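Local atomic coordinates of envelopment polyprotein (Bovine Schmallenberg virus BH80/Germany/2011, PDB entry 7A56), a protein that probably drives fusion of the viral envelope with a host membrane as the class II glycoprotein Gc, its fusion domains forming a trimer in the postfusion conformation. Residues Glu201-Met206 with Ser210-Val215; Gln219-Ile222 with Gln227-Ile230; Ser157-Cys162 with Leu168-Gly173; Val285-Ala288 with Lys292-Ile295. All blocks are in the same frame, centred on the assembly; numbering follows the deposited sequence.

Interaction 1 (Glu201-Met206 with Ser210-Val215)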
loop_
_atom_site.group_PDB
_atom_site.type_symbol
_atom_site.label_atom_id
_atom_site.label_comp_id
_atom_site.label_asym_id
_atom_site.label_seq_id
_atom_site.Cartn_x
_atom_site.Cartn_y
_atom_site.Cartn_z
ATOM N N GLU A 201 18.963 10.245 8.298
ATOM C CA GLU A 201 20.057 11.051 8.788
ATOM C C GLU A 201 21.016 11.300 7.646
ATOM O O GLU A 201 21.399 10.368 6.921
ATOM C CB GLU A 201 20.746 10.343 9.951
ATOM C CG GLU A 201 21.972 11.130 10.529
ATOM C CD GLU A 201 22.747 10.262 11.519
ATOM O OE1 GLU A 201 22.888 9.045 11.259
ATOM O OE2 GLU A 201 23.176 10.777 12.556
ATOM N N VAL A 202 21.487 12.545 7.543
ATOM C CA VAL A 202 22.392 12.915 6.452
ATOM C C VAL A 202 23.590 13.627 7.047
ATOM O O VAL A 202 23.483 14.275 8.092
ATOM C CB VAL A 202 21.707 13.820 5.406
ATOM C CG1 VAL A 202 20.493 13.113 4.811
ATOM C CG2 VAL A 202 21.350 15.154 6.014
ATOM N N CYS A 203 24.765 13.442 6.418
ATOM C CA CYS A 203 26.008 13.967 6.961
ATOM C C CYS A 203 26.755 14.754 5.893
ATOM O O CYS A 203 26.676 14.454 4.702
ATOM C CB CYS A 203 27.002 12.882 7.469
ATOM S SG CYS A 203 26.261 11.786 8.742
ATOM N N ILE A 204 27.463 15.778 6.348
ATOM C CA ILE A 204 28.532 16.415 5.571
ATOM C C ILE A 204 29.822 15.736 5.983
ATOM O O ILE A 204 30.269 15.859 7.133
ATOM C CB ILE A 204 28.615 17.923 5.852
ATOM C CG1 ILE A 204 27.267 18.600 5.625
ATOM C CG2 ILE A 204 29.707 18.627 4.928
ATOM C CD1 ILE A 204 26.774 18.495 4.192
ATOM N N THR A 205 30.472 15.062 5.050
ATOM C CA THR A 205 31.665 14.300 5.391
ATOM C C THR A 205 32.888 14.999 4.793
ATOM O O THR A 205 32.977 15.210 3.569
ATOM C CB THR A 205 31.511 12.861 4.912
ATOM O OG1 THR A 205 30.466 12.249 5.693
ATOM C CG2 THR A 205 32.814 12.027 5.069
ATOM N N MET A 206 33.777 15.445 5.670
ATOM C CA MET A 206 35.054 16.017 5.285
ATOM C C MET A 206 36.130 15.102 5.853
ATOM O O MET A 206 35.835 14.097 6.515
ATOM C CB MET A 206 35.166 17.476 5.753
ATOM C CG MET A 206 34.270 18.472 4.903
ATOM S SD MET A 206 34.731 20.179 5.360
ATOM C CE MET A 206 34.108 20.073 7.087
ATOM N N SER A 210 32.885 13.980 10.287
ATOM C CA SER A 210 31.563 14.099 9.692
ATOM C C SER A 210 30.646 14.947 10.581
ATOM O O SER A 210 30.851 15.046 11.792
ATOM C CB SER A 210 30.930 12.695 9.448
ATOM O OG SER A 210 31.387 12.125 8.220
ATOM N N PHE A 211 29.679 15.614 9.956
ATOM C CA PHE A 211 28.712 16.463 10.642
ATOM C C PHE A 211 27.312 16.058 10.220
ATOM O O PHE A 211 26.942 16.198 9.050
ATOM C CB PHE A 211 28.992 17.942 10.330
ATOM C CG PHE A 211 30.348 18.375 10.801
ATOM C CD1 PHE A 211 30.542 18.804 12.117
ATOM C CD2 PHE A 211 31.453 18.281 9.959
ATOM C CE1 PHE A 211 31.798 19.156 12.560
ATOM C CE2 PHE A 211 32.715 18.664 10.395
ATOM C CZ PHE A 211 32.894 19.084 11.706
ATOM N N CYS A 212 26.526 15.545 11.168
ATOM C CA CYS A 212 25.334 14.802 10.815
ATOM C C CYS A 212 24.090 15.372 11.474
ATOM O O CYS A 212 24.165 15.986 12.531
ATOM C CB CYS A 212 25.447 13.326 11.248
ATOM S SG CYS A 212 26.881 12.534 10.529
ATOM N N SER A 213 22.951 15.135 10.851
ATOM C CA SER A 213 21.688 15.515 11.486
ATOM C C SER A 213 20.547 14.710 10.888
ATOM O O SER A 213 20.564 14.374 9.684
ATOM C CB SER A 213 21.440 17.029 11.271
ATOM O OG SER A 213 20.177 17.377 11.803
ATOM N N THR A 214 19.531 14.417 11.719
ATOM C CA THR A 214 18.310 13.882 11.131
ATOM C C THR A 214 17.707 15.008 10.295
ATOM O O THR A 214 17.967 16.187 10.548
ATOM C CB THR A 214 17.323 13.365 12.215
ATOM O OG1 THR A 214 17.140 14.362 13.196
ATOM C CG2 THR A 214 17.905 12.214 12.940
ATOM N N VAL A 215 16.976 14.644 9.249
ATOM C CA VAL A 215 16.329 15.618 8.386
ATOM C C VAL A 215 14.900 15.135 8.151
ATOM O O VAL A 215 14.683 13.959 7.859
ATOM C CB VAL A 215 17.100 15.809 7.057
ATOM C CG1 VAL A 215 17.136 14.543 6.228
ATOM C CG2 VAL A 215 16.549 16.994 6.241
#

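Interaction 2 (Gln219-Ile222 with Gln227-Ile230)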
loop_
_atom_site.group_PDB
_atom_site.type_symbol
_atom_site.label_atom_id
_atom_site.label_comp_id
_atom_site.label_asym_id
_atom_site.label_seq_id
_atom_site.Cartn_x
_atom_site.Cartn_y
_atom_site.Cartn_z
ATOM N N GLN A 219 11.515 20.634 7.840
ATOM C CA GLN A 219 12.615 21.490 8.321
ATOM C C GLN A 219 13.953 21.219 7.639
ATOM O O GLN A 219 14.726 20.338 8.063
ATOM C CB GLN A 219 12.770 21.385 9.833
ATOM C CG GLN A 219 11.618 22.026 10.579
ATOM C CD GLN A 219 11.432 23.537 10.373
ATOM O OE1 GLN A 219 12.331 24.282 9.895
ATOM N NE2 GLN A 219 10.240 24.014 10.775
ATOM N N PRO A 220 14.236 21.937 6.555
ATOM C CA PRO A 220 15.545 21.813 5.889
ATOM C C PRO A 220 16.681 22.117 6.848
ATOM O O PRO A 220 16.503 22.822 7.848
ATOM C CB PRO A 220 15.473 22.873 4.786
ATOM C CG PRO A 220 14.002 23.006 4.469
ATOM C CD PRO A 220 13.341 22.876 5.831
ATOM N N LEU A 221 17.865 21.617 6.509
ATOM C CA LEU A 221 19.054 21.850 7.319
ATOM C C LEU A 221 19.763 23.087 6.781
ATOM O O LEU A 221 20.136 23.139 5.596
ATOM C CB LEU A 221 19.970 20.620 7.307
ATOM C CG LEU A 221 19.287 19.253 7.739
ATOM C CD1 LEU A 221 20.373 18.178 7.624
ATOM C CD2 LEU A 221 18.758 19.300 9.125
ATOM N N ILE A 222 19.888 24.104 7.612
ATOM C CA ILE A 222 20.387 25.409 7.139
ATOM C C ILE A 222 21.641 25.764 7.907
ATOM O O ILE A 222 21.596 25.875 9.136
ATOM C CB ILE A 222 19.346 26.536 7.316
ATOM C CG1 ILE A 222 18.038 26.236 6.573
ATOM C CG2 ILE A 222 19.930 27.938 6.909
ATOM C CD1 ILE A 222 18.174 26.019 5.048
ATOM N N GLN A 227 23.261 24.160 2.605
ATOM C CA GLN A 227 21.865 23.881 2.922
ATOM C C GLN A 227 21.477 22.522 2.358
ATOM O O GLN A 227 21.912 22.142 1.264
ATOM C CB GLN A 227 20.934 24.994 2.354
ATOM C CG GLN A 227 21.174 26.371 2.952
ATOM C CD GLN A 227 22.071 27.117 2.148
ATOM O OE1 GLN A 227 21.876 27.215 0.921
ATOM N NE2 GLN A 227 23.119 27.690 2.796
ATOM N N LEU A 228 20.621 21.788 3.091
ATOM C CA LEU A 228 20.125 20.532 2.570
ATOM C C LEU A 228 18.642 20.409 2.907
ATOM O O LEU A 228 18.173 20.980 3.894
ATOM C CB LEU A 228 20.864 19.298 3.166
ATOM C CG LEU A 228 22.406 19.250 3.160
ATOM C CD1 LEU A 228 22.854 19.803 4.495
ATOM C CD2 LEU A 228 22.910 17.811 2.941
ATOM N N ASP A 229 17.882 19.716 2.049
ATOM C CA ASP A 229 16.480 19.392 2.413
ATOM C C ASP A 229 16.140 17.998 1.905
ATOM O O ASP A 229 16.764 17.476 0.965
ATOM C CB ASP A 229 15.451 20.435 1.908
ATOM C CG ASP A 229 15.255 20.455 0.373
ATOM O OD1 ASP A 229 14.788 19.463 -0.214
ATOM O OD2 ASP A 229 15.543 21.513 -0.277
ATOM N N ILE A 230 15.122 17.360 2.515
ATOM C CA ILE A 230 14.559 16.164 1.901
ATOM C C ILE A 230 13.210 16.498 1.252
ATOM O O ILE A 230 12.380 17.213 1.827
ATOM C CB ILE A 230 14.429 15.029 2.934
ATOM C CG1 ILE A 230 13.953 13.779 2.219
ATOM C CG2 ILE A 230 13.488 15.481 4.071
ATOM C CD1 ILE A 230 13.983 12.483 3.183
#

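Interaction 3 (Ser157-Cys162 with Leu168-Gly173)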
loop_
_atom_site.group_PDB
_atom_site.type_symbol
_atom_site.label_atom_id
_atom_site.label_comp_id
_atom_site.label_asym_id
_atom_site.label_seq_id
_atom_site.Cartn_x
_atom_site.Cartn_y
_atom_site.Cartn_z
ATOM N N SER A 157 -31.681 -37.716 24.756
ATOM C CA SER A 157 -30.572 -38.636 24.980
ATOM C C SER A 157 -30.938 -39.859 25.855
ATOM O O SER A 157 -30.280 -40.921 25.734
ATOM C CB SER A 157 -29.396 -37.855 25.570
ATOM O OG SER A 157 -29.869 -37.033 26.629
ATOM N N SER A 158 -32.004 -39.786 26.667
ATOM C CA SER A 158 -32.436 -40.916 27.484
ATOM C C SER A 158 -33.231 -41.900 26.613
ATOM O O SER A 158 -34.200 -41.506 25.954
ATOM C CB SER A 158 -33.314 -40.447 28.655
ATOM O OG SER A 158 -32.557 -39.626 29.541
ATOM N N ASN A 159 -32.805 -43.155 26.560
ATOM C CA ASN A 159 -33.588 -44.174 25.853
ATOM C C ASN A 159 -33.260 -45.512 26.459
ATOM O O ASN A 159 -32.274 -45.655 27.181
ATOM C CB ASN A 159 -33.250 -44.223 24.359
ATOM C CG ASN A 159 -34.008 -43.218 23.552
ATOM O OD1 ASN A 159 -35.200 -43.365 23.345
ATOM N ND2 ASN A 159 -33.295 -42.185 23.052
ATOM N N TRP A 160 -34.081 -46.517 26.125
ATOM C CA TRP A 160 -33.771 -47.855 26.596
ATOM C C TRP A 160 -32.411 -48.307 26.064
ATOM O O TRP A 160 -32.129 -48.179 24.873
ATOM C CB TRP A 160 -34.863 -48.824 26.138
ATOM C CG TRP A 160 -34.738 -50.122 26.768
ATOM C CD1 TRP A 160 -35.229 -50.491 27.984
ATOM C CD2 TRP A 160 -34.067 -51.260 26.243
ATOM N NE1 TRP A 160 -34.943 -51.798 28.228
ATOM C CE2 TRP A 160 -34.221 -52.298 27.184
ATOM C CE3 TRP A 160 -33.370 -51.513 25.059
ATOM C CZ2 TRP A 160 -33.691 -53.569 26.997
ATOM C CZ3 TRP A 160 -32.839 -52.787 24.871
ATOM C CH2 TRP A 160 -33.003 -53.794 25.837
ATOM N N GLY A 161 -31.599 -48.904 26.942
ATOM C CA GLY A 161 -30.253 -49.256 26.567
ATOM C C GLY A 161 -29.294 -48.095 26.693
ATOM O O GLY A 161 -28.117 -48.236 26.330
ATOM N N CYS A 162 -29.784 -46.938 27.143
ATOM C CA CYS A 162 -29.032 -45.697 27.082
ATOM C C CYS A 162 -29.544 -44.790 28.202
ATOM O O CYS A 162 -29.930 -43.651 27.988
ATOM C CB CYS A 162 -29.196 -45.037 25.722
ATOM S SG CYS A 162 -27.914 -43.793 25.456
ATOM N N LEU A 168 -35.829 -43.988 33.399
ATOM C CA LEU A 168 -36.620 -44.798 32.476
ATOM C C LEU A 168 -37.232 -43.974 31.350
ATOM O O LEU A 168 -38.169 -44.451 30.683
ATOM C CB LEU A 168 -37.737 -45.519 33.252
ATOM C CG LEU A 168 -37.267 -46.348 34.434
ATOM C CD1 LEU A 168 -38.452 -46.695 35.324
ATOM C CD2 LEU A 168 -36.675 -47.618 33.876
ATOM N N ALA A 169 -36.768 -42.736 31.158
ATOM C CA ALA A 169 -37.300 -41.850 30.139
ATOM C C ALA A 169 -36.914 -42.326 28.735
ATOM O O ALA A 169 -35.884 -42.990 28.519
ATOM C CB ALA A 169 -36.795 -40.414 30.383
ATOM N N ILE A 170 -37.789 -42.036 27.783
ATOM C CA ILE A 170 -37.645 -42.495 26.403
ATOM C C ILE A 170 -37.741 -41.265 25.528
ATOM O O ILE A 170 -38.721 -40.514 25.631
ATOM C CB ILE A 170 -38.735 -43.511 25.991
ATOM C CG1 ILE A 170 -38.737 -44.707 26.935
ATOM C CG2 ILE A 170 -38.524 -43.905 24.512
ATOM C CD1 ILE A 170 -37.489 -45.547 26.922
ATOM N N ASN A 171 -36.748 -41.065 24.671
ATOM C CA ASN A 171 -36.750 -39.939 23.748
ATOM C C ASN A 171 -36.917 -38.616 24.511
ATOM O O ASN A 171 -37.731 -37.752 24.157
ATOM C CB ASN A 171 -37.823 -40.152 22.664
ATOM C CG ASN A 171 -37.296 -41.003 21.514
ATOM O OD1 ASN A 171 -36.103 -40.914 21.175
ATOM N ND2 ASN A 171 -38.124 -41.857 20.952
ATOM N N ASP A 172 -36.114 -38.465 25.577
ATOM C CA ASP A 172 -36.277 -37.380 26.538
ATOM C C ASP A 172 -34.916 -37.114 27.184
ATOM O O ASP A 172 -33.957 -37.875 27.006
ATOM C CB ASP A 172 -37.384 -37.747 27.556
ATOM C CG ASP A 172 -37.814 -36.574 28.477
ATOM O OD1 ASP A 172 -37.623 -35.336 28.225
ATOM O OD2 ASP A 172 -38.376 -36.886 29.519
ATOM N N GLY A 173 -34.821 -36.034 27.946
ATOM C CA GLY A 173 -33.545 -35.719 28.569
ATOM C C GLY A 173 -32.583 -35.023 27.644
ATOM O O GLY A 173 -32.870 -34.709 26.482
#

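Interaction 4 (Val285-Ala288 with Lys292-Ile295)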
loop_
_atom_site.group_PDB
_atom_site.type_symbol
_atom_site.label_atom_id
_atom_site.label_comp_id
_atom_site.label_asym_id
_atom_site.label_seq_id
_atom_site.Cartn_x
_atom_site.Cartn_y
_atom_site.Cartn_z
ATOM N N VAL A 285 -21.727 -42.309 23.633
ATOM C CA VAL A 285 -21.932 -43.766 23.697
ATOM C C VAL A 285 -22.801 -44.087 24.914
ATOM O O VAL A 285 -22.742 -43.394 25.941
ATOM C CB VAL A 285 -20.569 -44.505 23.738
ATOM C CG1 VAL A 285 -20.671 -45.907 24.047
ATOM C CG2 VAL A 285 -19.866 -44.388 22.332
ATOM N N CYS A 286 -23.651 -45.104 24.770
ATOM C CA CYS A 286 -24.650 -45.472 25.771
ATOM C C CYS A 286 -24.161 -46.521 26.728
ATOM O O CYS A 286 -23.338 -47.388 26.400
ATOM C CB CYS A 286 -25.939 -46.004 25.104
ATOM S SG CYS A 286 -26.718 -44.745 24.082
ATOM N N HIS A 287 -24.780 -46.512 27.909
ATOM C CA HIS A 287 -24.742 -47.644 28.814
ATOM C C HIS A 287 -26.160 -47.916 29.313
ATOM O O HIS A 287 -27.015 -47.018 29.324
ATOM C CB HIS A 287 -23.789 -47.382 29.960
ATOM C CG HIS A 287 -22.397 -47.055 29.505
ATOM N ND1 HIS A 287 -21.517 -48.025 29.067
ATOM C CD2 HIS A 287 -21.732 -45.874 29.428
ATOM C CE1 HIS A 287 -20.365 -47.448 28.751
ATOM N NE2 HIS A 287 -20.473 -46.146 28.952
ATOM N N ALA A 288 -26.419 -49.179 29.660
ATOM C CA ALA A 288 -27.759 -49.576 30.094
ATOM C C ALA A 288 -28.173 -48.930 31.417
ATOM O O ALA A 288 -29.362 -48.654 31.622
ATOM C CB ALA A 288 -27.866 -51.108 30.225
ATOM N N LYS A 292 -23.818 -41.647 30.132
ATOM C CA LYS A 292 -23.232 -41.741 28.792
ATOM C C LYS A 292 -21.792 -41.228 28.778
ATOM O O LYS A 292 -21.414 -40.368 29.581
ATOM C CB LYS A 292 -24.080 -40.944 27.773
ATOM C CG LYS A 292 -25.569 -41.496 27.763
ATOM C CD LYS A 292 -26.591 -40.331 27.563
ATOM C CE LYS A 292 -28.023 -40.840 27.946
ATOM N NZ LYS A 292 -28.044 -41.626 29.189
ATOM N N ASP A 293 -20.986 -41.774 27.861
ATOM C CA ASP A 293 -19.636 -41.235 27.590
ATOM C C ASP A 293 -19.701 -40.214 26.484
ATOM O O ASP A 293 -20.213 -40.506 25.402
ATOM C CB ASP A 293 -18.655 -42.336 27.189
ATOM C CG ASP A 293 -18.553 -43.447 28.212
ATOM O OD1 ASP A 293 -18.449 -43.183 29.430
ATOM O OD2 ASP A 293 -18.573 -44.626 27.802
ATOM N N VAL A 294 -19.102 -39.035 26.726
ATOM C CA VAL A 294 -19.011 -37.965 25.745
ATOM C C VAL A 294 -17.815 -38.235 24.850
ATOM O O VAL A 294 -16.716 -38.505 25.348
ATOM C CB VAL A 294 -18.888 -36.611 26.461
ATOM C CG1 VAL A 294 -18.509 -35.495 25.507
ATOM C CG2 VAL A 294 -20.228 -36.298 27.175
ATOM N N ILE A 295 -18.034 -38.228 23.530
ATOM C CA ILE A 295 -16.937 -38.365 22.569
ATOM C C ILE A 295 -16.755 -37.005 21.930
ATOM O O ILE A 295 -17.685 -36.474 21.318
ATOM C CB ILE A 295 -17.205 -39.455 21.518
ATOM C CG1 ILE A 295 -17.888 -40.707 22.148
ATOM C CG2 ILE A 295 -15.863 -39.770 20.702
ATOM C CD1 ILE A 295 -16.972 -41.624 22.850
HETATM O O HOH W 1 -26.486 -44.239 29.369
#

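Interaction 1 (Glu201-Met206 with Ser210-Val215)
C203 and C212 face each other on a non-hydrogen-bonded pair of two antiparallel strands, their sulfurs joined in a disulfide, SG to SG 2.0 Å. CA atoms come closer at such a pair than at a hydrogen-bonded one, here 4.0 Å between CA of C203 and CA of C212. In each cysteine SG sits beside its own backbone N (chi1 -57° in both), which leans the two sulfurs toward each other. At the next non-hydrogen-bonded pair, on the same face, the hydroxyls of T205 and S210 meet tip to tip, OG1 to OG 2.7 Å, in a hydrogen bond that either could donate. E201, at the other end of this face, is extended with CG anti to the backbone N (chi1 179°); its OE2 comes 3.7 Å from CB of C212, while OE1 forms a salt bridge with R108.

The reverse face is mostly apolar: V202, I204 and F211 lie on it, with S213 at one end, its OG bonded to O of T214. The F211 ring turns an edge to its partner strand, CD2 3.9 Å from O of I204, and CE of M206 approaches CE2 of F211 obliquely at 3.9 Å. Apolar side chains suit this helix-facing side: in helix 23-40, L38 meets I204, I34 meets M206, and A35 and T39 meet F211. CG1 of V202 touches CG1 of V215 at 3.9 Å.

The disulfide and the hydroxyl pair therefore fix a register that two pairs of backbone hydrogen bonds, V202 with S213 and I204 with F211, already set; the other face supplies the hydrophobic contact.

Interaction 2 (Gln219-Ile222 with Gln227-Ile230)
The beta hairpin of strands 221-222 and 226-231 forms one margin, within this chain, of a five-stranded antiparallel sheet, and its register is set where L221 faces L228. The two leucines make a hydrogen-bonded pair: N of L221 donates to O of L228 at 2.7 Å, and N of L228 returns a bond of 2.9 Å to O of L221, arriving in the carbonyl plane. Their side chains share a face, CB of L221 lying 4.1 Å from CD1 of L228. L228 is buried against I204, I336 and Y338, while L221, less enclosed, packs on V202 and V215, so a plain aliphatic residue suits either place.

On the other face I222 meets Q227. CD1 of I222 rests on the aliphatic part of Q227, 3.7 Å from CG, and the glutamine chain then bends at chi2 (94°) as its amide NE2 goes to the carbonyl of S223. Where the strand pairing stops, P220 lays its ring across the stem of D229, CB to CB 3.8 Å. Having no N-H, proline offers no donor of its own there. CG of D229 is wedged between its backbone N and carbonyl carbon (chi1 69°), and its carboxylate leads away from the proline.

That carboxylate is gripped by several donors. OD1 accepts from Q231 and N337, while OD2 is hydrogen-bonded to T58 and H78 of the second subunit. Such a cluster would be expected to favour the ionised aspartate, and a nearby negative charge may in turn favour a protonated H78; the same short hairpin thus joins an apolar core to a polar seam between subunits.

Interaction 3 (Ser157-Cys162 with Leu168-Gly173)
The side-chain amides of N159 and N171 meet with their planes nearly perpendicular, 83° apart. Above the N159 amide plane sits the backbone N of N171, which donates to OD1 of N159 over 3.1 Å from well outside that plane (58°). The methyl CG2 of I170 lies 3.6 Å from the same oxygen. The W160 indole leads away from the partner segment, its CB 4.3 Å from CD1 of I170, and a sodium ion lies about 3 Å from its side chain. N171 turns its own ND2 to the carbonyl of W160 in the second subunit. Its positive phi (55°) is one that asparagine tolerates readily.

N of S158 bonds to O of D172 at 2.8 Å. The same N-H of N171 also reaches O of S158 in a weak bond, so it is shared between two acceptors. From N159 to C162 the chain makes a type II turn, with G161 at the position that needs a positive phi.

Strands 150-158 and 172-183 thus lead into paired loops at one end of the elongated chain, consistent with the membrane-inserting tip of a class II fusion protein. Y284 of strand 281-285 packs against S157 and C162, and strand 98-134 runs alongside strand 172-183.

Interaction 4 (Val285-Ala288 with Lys292-Ile295)
A small two-stranded antiparallel hairpin, strands 281-285 and 293-296, has its turn-side end tied by a histidine-carboxylate hydrogen bond. NE2 of H287 donates to OD2 of D293 at 2.7 Å. The oxygen lies close to the plane of the imidazole, at its edge, but the nitrogen reaches that oxygen from above the carboxylate plane (48° out of it). Ring and carboxylate planes are accordingly steeply turned, 76° apart. In both residues CG lies anti to the carbonyl carbon, with chi1 -57° in H287 and much the same in D293, and from these positions NE2 and OD2 meet.

The backbone pairs V285 with D293: N of V285 donates to O of D293 at 2.9 Å, and N of D293 donates back to O of V285 at 3.1 Å. V285 also touches I295, CG2 to CD1 4.0 Å, beta-branched residues being well suited to extended chain. This hairpin lies in the distal part of the elongated class II fold, where C286 is anchored by a disulfide to C162, and V285, C286 and I295 pack on E155, R156 and K138 of the third subunit respectively.

K292 lies with CB 3.3 Å from O of V285, and its long chain, bent at chi2 and chi4, passes Y284 and L175 before its ammonium finds several acceptors. NZ makes a salt bridge with E133, bonds to the carbonyl of C162, and donates to a water at 3.0 Å. The same water accepts from N of H287 at 3.2 Å, bridging the lysine to the backbone of the opposite segment.

How the interactions relate
From the N terminus, interaction 3 comes first and closes a short loop between strands 150-158 and 172-183. Interaction 1 then closes the turn of hairpin 197-206/209-214, interaction 2 that of 221-222/226-231, and interaction 4 that of 281-285/293-296. All four are in series; none nests in or crosses another. Interactions 1 and 2 touch through L221, which packs on V202, S213 and V215, bringing edge strand 221-222 of the five-stranded sheet against hairpin 197-206/209-214. Interactions 3 and 4, with centres about 12 Å apart, are linked by the C162-C286 disulfide, whose longer loop contains interactions 1 and 2. The two clusters lie on opposite sides of the chain's centre, nearest atoms at least about 61 Å apart.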